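Local structure of tailspike protein (3RIQ) at residues Asp37-Phe42 with Lys60-Gly65; Val282-Gly287 with Phe304-Gln309; Ile316-Met321 with Thr339-Lys344. The protein probably binds the lipopolysaccharide of Salmonella and cleaves its O-antigen as an endorhamnosidase, serving as the receptor-binding tailspike of phage 9NA. All coordinates share one frame; numbering follows the deposited sequence. Where two conformers were deposited one is given.

Contact 1: residues Asp37-Phe42 with Lys60-Gly65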
loop_
_atom_site.group_PDB
_atom_site.type_symbol
_atom_site.label_atom_id
_atom_site.label_comp_id
_atom_site.label_asym_id
_atom_site.label_seq_id
_atom_site.Cartn_x
_atom_site.Cartn_y
_atom_site.Cartn_z
ATOM N N ASP A 37 -21.094 34.730 13.339
ATOM C CA ASP A 37 -21.685 34.289 14.612
ATOM C C ASP A 37 -23.192 34.023 14.550
ATOM O O ASP A 37 -23.751 33.582 15.537
ATOM C CB ASP A 37 -21.347 35.287 15.745
ATOM C CG ASP A 37 -21.863 36.699 15.478
ATOM O OD1 ASP A 37 -22.046 37.095 14.296
ATOM O OD2 ASP A 37 -22.051 37.435 16.486
ATOM N N ILE A 38 -23.832 34.302 13.416
ATOM C CA ILE A 38 -25.260 34.033 13.240
ATOM C C ILE A 38 -25.470 33.566 11.809
ATOM O O ILE A 38 -24.685 33.891 10.908
ATOM C CB ILE A 38 -26.167 35.250 13.583
ATOM C CG1 ILE A 38 -25.800 36.484 12.747
ATOM C CG2 ILE A 38 -26.166 35.542 15.107
ATOM C CD1 ILE A 38 -26.859 37.563 12.799
ATOM N N ASP A 39 -26.499 32.742 11.606
ATOM C CA ASP A 39 -26.779 32.230 10.258
ATOM C C ASP A 39 -27.051 33.422 9.318
ATOM O O ASP A 39 -27.638 34.437 9.728
ATOM C CB ASP A 39 -28.009 31.332 10.259
ATOM C CG ASP A 39 -27.760 29.962 10.834
ATOM O OD1 ASP A 39 -26.598 29.540 11.046
ATOM O OD2 ASP A 39 -28.770 29.295 11.099
ATOM N N TYR A 40 -26.616 33.296 8.073
ATOM C CA TYR A 40 -26.729 34.361 7.106
ATOM C C TYR A 40 -27.508 33.884 5.894
ATOM O O TYR A 40 -27.114 32.919 5.230
ATOM C CB TYR A 40 -25.332 34.813 6.673
ATOM C CG TYR A 40 -25.374 36.003 5.770
ATOM C CD1 TYR A 40 -25.747 37.255 6.263
ATOM C CD2 TYR A 40 -25.110 35.879 4.413
ATOM C CE1 TYR A 40 -25.824 38.356 5.433
ATOM C CE2 TYR A 40 -25.166 36.978 3.566
ATOM C CZ TYR A 40 -25.514 38.217 4.094
ATOM O OH TYR A 40 -25.561 39.351 3.320
ATOM N N ASN A 41 -28.616 34.568 5.614
ATOM C CA ASN A 41 -29.465 34.254 4.472
ATOM C C ASN A 41 -29.058 35.100 3.284
ATOM O O ASN A 41 -29.360 36.320 3.230
ATOM C CB ASN A 41 -30.925 34.499 4.867
ATOM C CG ASN A 41 -31.416 33.494 5.867
ATOM O OD1 ASN A 41 -31.597 33.794 7.046
ATOM N ND2 ASN A 41 -31.628 32.290 5.406
ATOM N N PHE A 42 -28.343 34.470 2.343
ATOM C CA PHE A 42 -27.870 35.188 1.142
ATOM C C PHE A 42 -28.841 35.070 0.005
ATOM O O PHE A 42 -29.688 34.154 -0.017
ATOM C CB PHE A 42 -26.446 34.729 0.726
ATOM C CG PHE A 42 -26.372 33.336 0.143
ATOM C CD1 PHE A 42 -26.545 33.139 -1.239
ATOM C CD2 PHE A 42 -26.080 32.245 0.951
ATOM C CE1 PHE A 42 -26.471 31.859 -1.825
ATOM C CE2 PHE A 42 -25.977 30.954 0.378
ATOM C CZ PHE A 42 -26.175 30.760 -1.008
ATOM N N LYS A 60 -19.005 30.195 12.612
ATOM C CA LYS A 60 -19.703 29.514 13.715
ATOM C C LYS A 60 -21.199 29.462 13.454
ATOM O O LYS A 60 -21.998 29.341 14.396
ATOM C CB LYS A 60 -19.403 30.178 15.071
ATOM C CG LYS A 60 -17.917 30.093 15.470
ATOM C CD LYS A 60 -17.637 30.534 16.897
ATOM C CE LYS A 60 -16.207 30.294 17.263
ATOM N NZ LYS A 60 -15.960 30.480 18.740
ATOM N N ALA A 61 -21.564 29.525 12.179
ATOM C CA ALA A 61 -22.963 29.498 11.745
ATOM C C ALA A 61 -22.956 29.263 10.238
ATOM O O ALA A 61 -21.872 29.096 9.668
ATOM C CB ALA A 61 -23.653 30.819 12.117
ATOM N N LYS A 62 -24.122 29.207 9.592
ATOM C CA LYS A 62 -24.218 28.761 8.206
ATOM C C LYS A 62 -24.505 29.887 7.243
ATOM O O LYS A 62 -25.135 30.882 7.619
ATOM C CB LYS A 62 -25.369 27.749 8.077
ATOM C CG LYS A 62 -25.210 26.553 9.001
ATOM C CD LYS A 62 -26.320 25.562 8.763
ATOM C CE LYS A 62 -26.138 24.343 9.649
ATOM N NZ LYS A 62 -26.315 24.682 11.097
ATOM N N PHE A 63 -24.064 29.709 5.994
ATOM C CA PHE A 63 -24.550 30.516 4.867
ATOM C C PHE A 63 -25.710 29.775 4.187
ATOM O O PHE A 63 -25.506 28.673 3.638
ATOM C CB PHE A 63 -23.436 30.758 3.862
ATOM C CG PHE A 63 -22.228 31.445 4.449
ATOM C CD1 PHE A 63 -22.336 32.739 5.026
ATOM C CD2 PHE A 63 -20.994 30.805 4.464
ATOM C CE1 PHE A 63 -21.195 33.399 5.567
ATOM C CE2 PHE A 63 -19.853 31.439 5.029
ATOM C CZ PHE A 63 -19.956 32.743 5.571
ATOM N N ILE A 64 -26.901 30.379 4.203
ATOM C CA ILE A 64 -28.121 29.720 3.760
ATOM C C ILE A 64 -28.701 30.413 2.544
ATOM O O ILE A 64 -28.916 31.623 2.579
ATOM C CB ILE A 64 -29.184 29.724 4.891
ATOM C CG1 ILE A 64 -28.650 29.049 6.154
ATOM C CG2 ILE A 64 -30.528 29.081 4.413
ATOM C CD1 ILE A 64 -29.504 29.323 7.418
ATOM N N GLY A 65 -28.941 29.688 1.452
ATOM C CA GLY A 65 -29.515 30.321 0.264
ATOM C C GLY A 65 -29.770 29.300 -0.810
ATOM O O GLY A 65 -29.273 28.187 -0.729
HETATM O O HOH W 1 -22.496 31.149 16.503
HETATM O O HOH W 2 -26.189 27.573 12.934
HETATM O O HOH W 3 -28.781 26.534 11.022
HETATM O O HOH W 4 -31.574 32.841 1.910
#

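Contact 2: residues Val282-Gly287 with Phe304-Gln309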
loop_
_atom_site.group_PDB
_atom_site.type_symbol
_atom_site.label_atom_id
_atom_site.label_comp_id
_atom_site.label_asym_id
_atom_site.label_seq_id
_atom_site.Cartn_x
_atom_site.Cartn_y
_atom_site.Cartn_z
ATOM N N VAL A 282 -10.259 9.593 -14.355
ATOM C CA VAL A 282 -9.093 10.444 -14.622
ATOM C C VAL A 282 -8.848 10.386 -16.132
ATOM O O VAL A 282 -7.810 9.904 -16.595
ATOM C CB VAL A 282 -7.862 10.011 -13.789
ATOM C CG1 VAL A 282 -6.699 10.995 -13.982
ATOM C CG2 VAL A 282 -8.224 9.968 -12.286
ATOM N N ASN A 283 -9.860 10.813 -16.903
ATOM C CA ASN A 283 -9.748 10.890 -18.355
ATOM C C ASN A 283 -9.635 12.334 -18.826
ATOM O O ASN A 283 -10.153 13.260 -18.167
ATOM C CB ASN A 283 -10.987 10.253 -19.006
ATOM C CG ASN A 283 -10.969 8.729 -18.921
ATOM O OD1 ASN A 283 -10.617 8.044 -19.899
ATOM N ND2 ASN A 283 -11.330 8.186 -17.757
ATOM N N ALA A 284 -9.026 12.529 -19.993
ATOM C CA ALA A 284 -8.882 13.873 -20.586
ATOM C C ALA A 284 -9.655 14.014 -21.904
ATOM O O ALA A 284 -10.178 15.088 -22.165
ATOM C CB ALA A 284 -7.403 14.205 -20.792
ATOM N N ASP A 285 -9.723 12.950 -22.717
ATOM C CA ASP A 285 -10.535 12.953 -23.941
ATOM C C ASP A 285 -11.754 12.053 -23.759
ATOM O O ASP A 285 -11.666 10.991 -23.099
ATOM C CB ASP A 285 -9.715 12.428 -25.130
ATOM C CG ASP A 285 -8.634 13.377 -25.584
ATOM O OD1 ASP A 285 -8.834 14.618 -25.513
ATOM O OD2 ASP A 285 -7.554 12.877 -25.987
ATOM N N THR A 286 -12.875 12.410 -24.384
ATOM C CA THR A 286 -14.058 11.554 -24.333
ATOM C C THR A 286 -14.883 11.735 -25.612
ATOM O O THR A 286 -14.792 12.778 -26.269
ATOM C CB THR A 286 -14.928 11.827 -23.083
ATOM O OG1 THR A 286 -15.895 10.789 -22.939
ATOM C CG2 THR A 286 -15.668 13.162 -23.162
ATOM N N GLY A 287 -15.645 10.704 -25.994
ATOM C CA GLY A 287 -16.502 10.805 -27.189
ATOM C C GLY A 287 -15.673 10.787 -28.464
ATOM O O GLY A 287 -14.559 10.235 -28.476
ATOM N N PHE A 304 -7.187 10.187 -26.748
ATOM C CA PHE A 304 -6.962 9.292 -25.596
ATOM C C PHE A 304 -5.494 9.168 -25.234
ATOM O O PHE A 304 -5.159 8.428 -24.318
ATOM C CB PHE A 304 -7.586 7.882 -25.738
ATOM C CG PHE A 304 -9.063 7.881 -26.028
ATOM C CD1 PHE A 304 -9.957 8.580 -25.210
ATOM C CD2 PHE A 304 -9.568 7.149 -27.119
ATOM C CE1 PHE A 304 -11.330 8.541 -25.458
ATOM C CE2 PHE A 304 -10.967 7.096 -27.399
ATOM C CZ PHE A 304 -11.851 7.795 -26.568
ATOM N N GLN A 305 -4.612 9.887 -25.931
ATOM C CA GLN A 305 -3.158 9.689 -25.726
ATOM C C GLN A 305 -2.398 10.953 -25.297
ATOM O O GLN A 305 -1.184 11.080 -25.520
ATOM C CB GLN A 305 -2.535 9.056 -26.983
ATOM C CG GLN A 305 -3.196 7.743 -27.348
ATOM C CD GLN A 305 -2.540 7.018 -28.502
ATOM O OE1 GLN A 305 -1.644 7.540 -29.176
ATOM N NE2 GLN A 305 -3.013 5.797 -28.756
ATOM N N LEU A 306 -3.095 11.895 -24.660
ATOM C CA LEU A 306 -2.388 13.084 -24.170
ATOM C C LEU A 306 -1.382 12.691 -23.098
ATOM O O LEU A 306 -1.659 11.769 -22.313
ATOM C CB LEU A 306 -3.391 14.105 -23.586
ATOM C CG LEU A 306 -4.261 14.814 -24.636
ATOM C CD1 LEU A 306 -5.494 15.501 -24.010
ATOM C CD2 LEU A 306 -3.385 15.817 -25.435
ATOM N N PRO A 307 -0.255 13.424 -22.988
ATOM C CA PRO A 307 0.731 13.082 -21.970
ATOM C C PRO A 307 0.368 13.667 -20.593
ATOM O O PRO A 307 0.992 14.595 -20.087
ATOM C CB PRO A 307 2.035 13.639 -22.552
ATOM C CG PRO A 307 1.575 14.948 -23.247
ATOM C CD PRO A 307 0.204 14.553 -23.834
ATOM N N THR A 308 -0.677 13.115 -20.008
ATOM C CA THR A 308 -1.207 13.672 -18.765
ATOM C C THR A 308 -0.265 13.497 -17.576
ATOM O O THR A 308 -0.262 14.354 -16.689
ATOM C CB THR A 308 -2.607 13.125 -18.465
ATOM O OG1 THR A 308 -2.609 11.691 -18.620
ATOM C CG2 THR A 308 -3.617 13.723 -19.458
ATOM N N GLN A 309 0.502 12.390 -17.516
ATOM C CA GLN A 309 1.518 12.204 -16.438
ATOM C C GLN A 309 0.921 12.360 -15.040
ATOM O O GLN A 309 1.536 12.956 -14.169
ATOM C CB GLN A 309 2.674 13.210 -16.595
ATOM C CG GLN A 309 3.583 12.986 -17.829
ATOM C CD GLN A 309 4.946 13.674 -17.631
ATOM O OE1 GLN A 309 5.780 13.217 -16.822
ATOM N NE2 GLN A 309 5.161 14.777 -18.320
HETATM O O HOH W 5 -5.789 11.466 -18.160
HETATM O O HOH W 6 -5.955 11.923 -23.738
#

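Contact 3: residues Ile316-Met321 with Thr339-Lys344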
loop_
_atom_site.group_PDB
_atom_site.type_symbol
_atom_site.label_atom_id
_atom_site.label_comp_id
_atom_site.label_asym_id
_atom_site.label_seq_id
_atom_site.Cartn_x
_atom_site.Cartn_y
_atom_site.Cartn_z
ATOM N N ILE A 316 -9.164 2.677 -3.557
ATOM C CA ILE A 316 -10.047 1.513 -3.338
ATOM C C ILE A 316 -11.472 1.943 -3.661
ATOM O O ILE A 316 -11.909 3.015 -3.203
ATOM C CB ILE A 316 -9.925 0.932 -1.899
ATOM C CG1 ILE A 316 -10.825 -0.320 -1.763
ATOM C CG2 ILE A 316 -10.220 1.994 -0.815
ATOM C CD1 ILE A 316 -10.605 -1.107 -0.466
ATOM N N THR A 317 -12.197 1.151 -4.449
ATOM C CA THR A 317 -13.589 1.499 -4.786
ATOM C C THR A 317 -14.472 0.303 -4.600
ATOM O O THR A 317 -14.019 -0.828 -4.767
ATOM C CB THR A 317 -13.742 2.097 -6.224
ATOM O OG1 THR A 317 -13.791 1.042 -7.196
ATOM C CG2 THR A 317 -12.574 3.069 -6.541
ATOM N N ARG A 318 -15.728 0.536 -4.222
ATOM C CA ARG A 318 -16.636 -0.593 -3.929
ATOM C C ARG A 318 -18.024 -0.346 -4.475
ATOM O O ARG A 318 -18.658 0.681 -4.148
ATOM C CB ARG A 318 -16.711 -0.852 -2.409
ATOM C CG ARG A 318 -17.475 -2.138 -2.054
ATOM C CD ARG A 318 -17.879 -2.244 -0.540
ATOM N NE ARG A 318 -19.024 -1.363 -0.207
ATOM C CZ ARG A 318 -20.302 -1.677 -0.422
ATOM N NH1 ARG A 318 -20.596 -2.834 -1.002
ATOM N NH2 ARG A 318 -21.285 -0.819 -0.095
ATOM N N ASP A 319 -18.503 -1.310 -5.269
ATOM C CA ASP A 319 -19.897 -1.343 -5.766
ATOM C C ASP A 319 -20.277 -0.051 -6.545
ATOM O O ASP A 319 -21.410 0.454 -6.432
ATOM C CB ASP A 319 -20.860 -1.621 -4.575
ATOM C CG ASP A 319 -22.233 -2.140 -4.995
ATOM O OD1 ASP A 319 -22.397 -2.690 -6.122
ATOM O OD2 ASP A 319 -23.172 -1.998 -4.162
ATOM N N CYS A 320 -19.337 0.444 -7.344
ATOM C CA CYS A 320 -19.594 1.571 -8.210
ATOM C C CYS A 320 -20.349 1.105 -9.449
ATOM O O CYS A 320 -20.061 0.030 -9.983
ATOM C CB CYS A 320 -18.268 2.218 -8.592
ATOM S SG CYS A 320 -17.438 2.971 -7.109
ATOM N N MET A 321 -21.345 1.896 -9.879
ATOM C CA MET A 321 -22.203 1.477 -10.973
ATOM C C MET A 321 -21.520 1.525 -12.340
ATOM O O MET A 321 -21.907 0.780 -13.269
ATOM C CB MET A 321 -23.484 2.308 -10.943
ATOM C CG MET A 321 -24.550 1.939 -11.978
ATOM S SD MET A 321 -25.104 0.205 -11.991
ATOM C CE MET A 321 -26.132 0.133 -10.508
ATOM N N THR A 339 -10.419 -2.726 -6.648
ATOM C CA THR A 339 -11.828 -2.469 -6.875
ATOM C C THR A 339 -12.644 -3.712 -6.618
ATOM O O THR A 339 -12.243 -4.803 -7.040
ATOM C CB THR A 339 -12.137 -1.870 -8.280
ATOM O OG1 THR A 339 -12.094 -2.890 -9.302
ATOM C CG2 THR A 339 -11.177 -0.699 -8.622
ATOM N N TYR A 340 -13.772 -3.527 -5.928
ATOM C CA TYR A 340 -14.740 -4.586 -5.627
ATOM C C TYR A 340 -16.074 -4.233 -6.273
ATOM O O TYR A 340 -16.529 -3.081 -6.175
ATOM C CB TYR A 340 -14.985 -4.679 -4.109
ATOM C CG TYR A 340 -13.958 -5.496 -3.377
ATOM C CD1 TYR A 340 -14.139 -6.879 -3.243
ATOM C CD2 TYR A 340 -12.787 -4.922 -2.885
ATOM C CE1 TYR A 340 -13.192 -7.668 -2.616
ATOM C CE2 TYR A 340 -11.821 -5.693 -2.218
ATOM C CZ TYR A 340 -12.037 -7.086 -2.111
ATOM O OH TYR A 340 -11.114 -7.927 -1.540
ATOM N N GLU A 341 -16.738 -5.232 -6.846
ATOM C CA GLU A 341 -18.165 -5.106 -7.267
ATOM C C GLU A 341 -18.396 -3.977 -8.273
ATOM O O GLU A 341 -19.498 -3.436 -8.355
ATOM C CB GLU A 341 -19.093 -4.917 -6.032
ATOM C CG GLU A 341 -19.251 -6.121 -5.085
ATOM C CD GLU A 341 -20.063 -5.655 -3.872
ATOM O OE1 GLU A 341 -21.266 -5.640 -3.973
ATOM O OE2 GLU A 341 -19.498 -5.163 -2.851
ATOM N N ALA A 342 -17.400 -3.637 -9.093
ATOM C CA ALA A 342 -17.677 -2.682 -10.195
ATOM C C ALA A 342 -18.749 -3.281 -11.110
ATOM O O ALA A 342 -18.671 -4.475 -11.460
ATOM C CB ALA A 342 -16.423 -2.405 -10.990
ATOM N N HIS A 343 -19.741 -2.473 -11.497
ATOM C CA HIS A 343 -20.800 -3.000 -12.359
ATOM C C HIS A 343 -20.367 -3.104 -13.835
ATOM O O HIS A 343 -20.848 -3.991 -14.567
ATOM C CB HIS A 343 -22.102 -2.216 -12.181
ATOM C CG HIS A 343 -22.726 -2.417 -10.833
ATOM N ND1 HIS A 343 -24.032 -2.829 -10.672
ATOM C CD2 HIS A 343 -22.209 -2.304 -9.590
ATOM C CE1 HIS A 343 -24.305 -2.924 -9.375
ATOM N NE2 HIS A 343 -23.209 -2.619 -8.699
ATOM N N LYS A 344 -19.436 -2.251 -14.242
ATOM C CA LYS A 344 -18.797 -2.340 -15.561
ATOM C C LYS A 344 -17.415 -2.975 -15.378
ATOM O O LYS A 344 -17.236 -3.820 -14.466
ATOM C CB LYS A 344 -18.708 -0.948 -16.229
ATOM C CG LYS A 344 -20.031 -0.145 -16.198
ATOM C CD LYS A 344 -21.164 -0.815 -16.935
ATOM C CE LYS A 344 -22.420 0.123 -17.012
ATOM N NZ LYS A 344 -23.182 0.240 -15.715
HETATM O O HOH W 7 -16.268 -0.482 -7.618
HETATM O O HOH W 8 -22.921 -3.967 -2.285
#

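Contact 1: residues Asp37-Phe42 with Lys60-Gly65
Tyr-40 and Asn-41 pair in parallel with Phe-63 and Ile-64, and over the touching parts the two chains run only 5° apart. Three backbone bonds zip them together: Tyr-40 N to Lys-62 O, Ile-64 N to Tyr-40 O at 2.7 Å, and Phe-42 N to Ile-64 O, the last noticeably bent. One step earlier, Asp-39 takes over the ladder with its side chain. Its OD1 accepts a hydrogen bond from the backbone N of Lys-62 at 2.9 Å, on the anti side and 32° out of the carboxylate plane, while Ala-61 CB presses against Ile-38 C at 3.3 Å. Two waters link the same carboxylate to Lys-62 NZ, one from each oxygen; the link through OD1 is weak at the lysine. This is the parallel strand pairing between consecutive turns of a right-handed beta-helix, and strand 79-87 continues it beyond 63-65. On the face of Asn-41 and Ile-64 the two side chains lie side by side, with Asn-41 ND2 3.5 Å from Ile-64 CG2; Ile-64 CD1 reaches back to Asp-39 CB. On the other face Tyr-40 CB meets the edge of the Phe-63 ring at CD1, 4.0 Å away, and the tyrosine OH goes off to Glu-46. Phe-42 has CG between its backbone N and carbonyl carbon (chi1 71°), which swings the ring across to Gly-65. There Gly-65 CA sits over one face of the Phe-42 ring, 3.7 Å from the centroid, in a CH-pi contact. Lys-60 extends away from 37-42 to form a salt bridge with Asp-32 of the second subunit.

Contact 2: residues Val282-Gly287 with Phe304-Gln309
Asp-285 reaches across to the backbone of Phe-304: its OD2 accepts a hydrogen bond from the amide N of Phe-304 at 2.8 Å, using the anti lone pair, with 160° at the hydrogen. The same oxygen accepts a hydrogen bond from a water, which in turn accepts one from Leu-306 N at 3.0 Å, so one carboxylate oxygen serves two amides of 304-309, one directly and one through solvent. Phe-304 answers with its ring. Although its CB starts off away from 282-287, CG lies anti to the carbonyl carbon (chi1 -55°) and the ring comes back alongside Asp-285. The backbone O of Asp-285 meets the ring at its edge, in plane, 3.4 Å from Phe-304 CE1, while Asp-285 CB lies near CD1.

Next to this polar grip is a small apolar patch. Leu-306 crosses Asp-285 at about a right angle and sets CD1 4.0 Å from Ala-284 CB; Thr-308 CG2 closes on the same methyl at an equal distance. A second water lies within bonding distance of Thr-308 OG1 and Val-282 O, and the threonine hydroxyl is also bonded to Asn-332.

Farther out, two arginines hold the carboxylate of Asp-285, Arg-261 by salt bridge to OD1 and Arg-292 to OD2. With both oxygens so engaged the group is fixed in rotation. Asp-328 accepts hydrogen bonds from the backbone N of both Ala-284 and Asp-285. Pro-307 is the centre of an inverse gamma turn, which bends the chain between Leu-306 and Thr-308.

Both segments belong to one long excursion from the beta-helix: 282-287 leads out of strand 281-282, the loop segment 304-309 returns toward strand 311-318, and strand 326-327 of the next rung packs against Val-282 and Asn-283.

Contact 3: residues Ile316-Met321 with Thr339-Lys344
Neighbouring rungs of the right-handed beta-helix meet here, Thr-317 beside Thr-339 and Arg-318 beside Tyr-340 in parallel, and the register holds as both chains turn out of their strands. Backbone bonds follow it: Tyr-340 N to Thr-317 O, Asp-319 N to Tyr-340 O, and past the strand ends His-343 N to Cys-320 O at 2.9 Å. A water also bridges Thr-317 OG1, Tyr-340 O and Cys-320 N in the bend.

Charged groups gather beside the turn. Arg-318 and Glu-341 run side by side, and Arg-318 NH1 makes a salt bridge to Glu-341 OE2 at 3.2 Å, on its syn side and near the guanidinium plane, though bent to 138° at the hydrogen. Glu-341 and Asp-319 stack their carboxylates with planes 13° apart and Glu-341 OE1 3.8 Å from Asp-319 OD1. Lys-366 bridges this pair of like charges, and a second water, accepting from Arg-318 NH1, donates to Glu-341 OE1 and Asp-319 OD2.

Asp-319 also takes the histidine: CG anti to the backbone N (chi1 -160°) turns OD1 toward His-343 NE2, 2.7 Å away and in the ring plane. Asp-367 bonds ND1 at the other side of the imidazole, so the ring is held at both nitrogens.

In the packing, Thr-317 OG1, itself hydrogen-bonded to Gly-324 O, touches Thr-339 CG2 at 3.4 Å. Met-321, bent at chi2 and chi3, brings SD obliquely to the His-343 ring, 4.0 Å from its centroid, while Trp-103 also meets the imidazole.

One last hydrogen bond comes from Lys-344, which curls back at chi2 and chi4 until its NZ donates to Met-321 O at 2.8 Å.

How the contacts relate
All three contacts have only 16 or 17 residues between their segments, and they follow one another along the chain without overlap. Contacts 1 and 3 are the same kind of event, parallel pairing of successive beta-helix rungs, at places whose centres lie 38 Å apart. Contact 2 differs: it ties together two limbs of a loop that leaves the helix and returns just before strand 311-318, which carries the first segment of contact 3. Accordingly these two are closer, with centres 22 Å and nearest atoms about 10 Å apart, whereas contact 1 stays about 29 Å from contact 2 at the nearest atoms. Contacts 1 and 3 also border the second subunit.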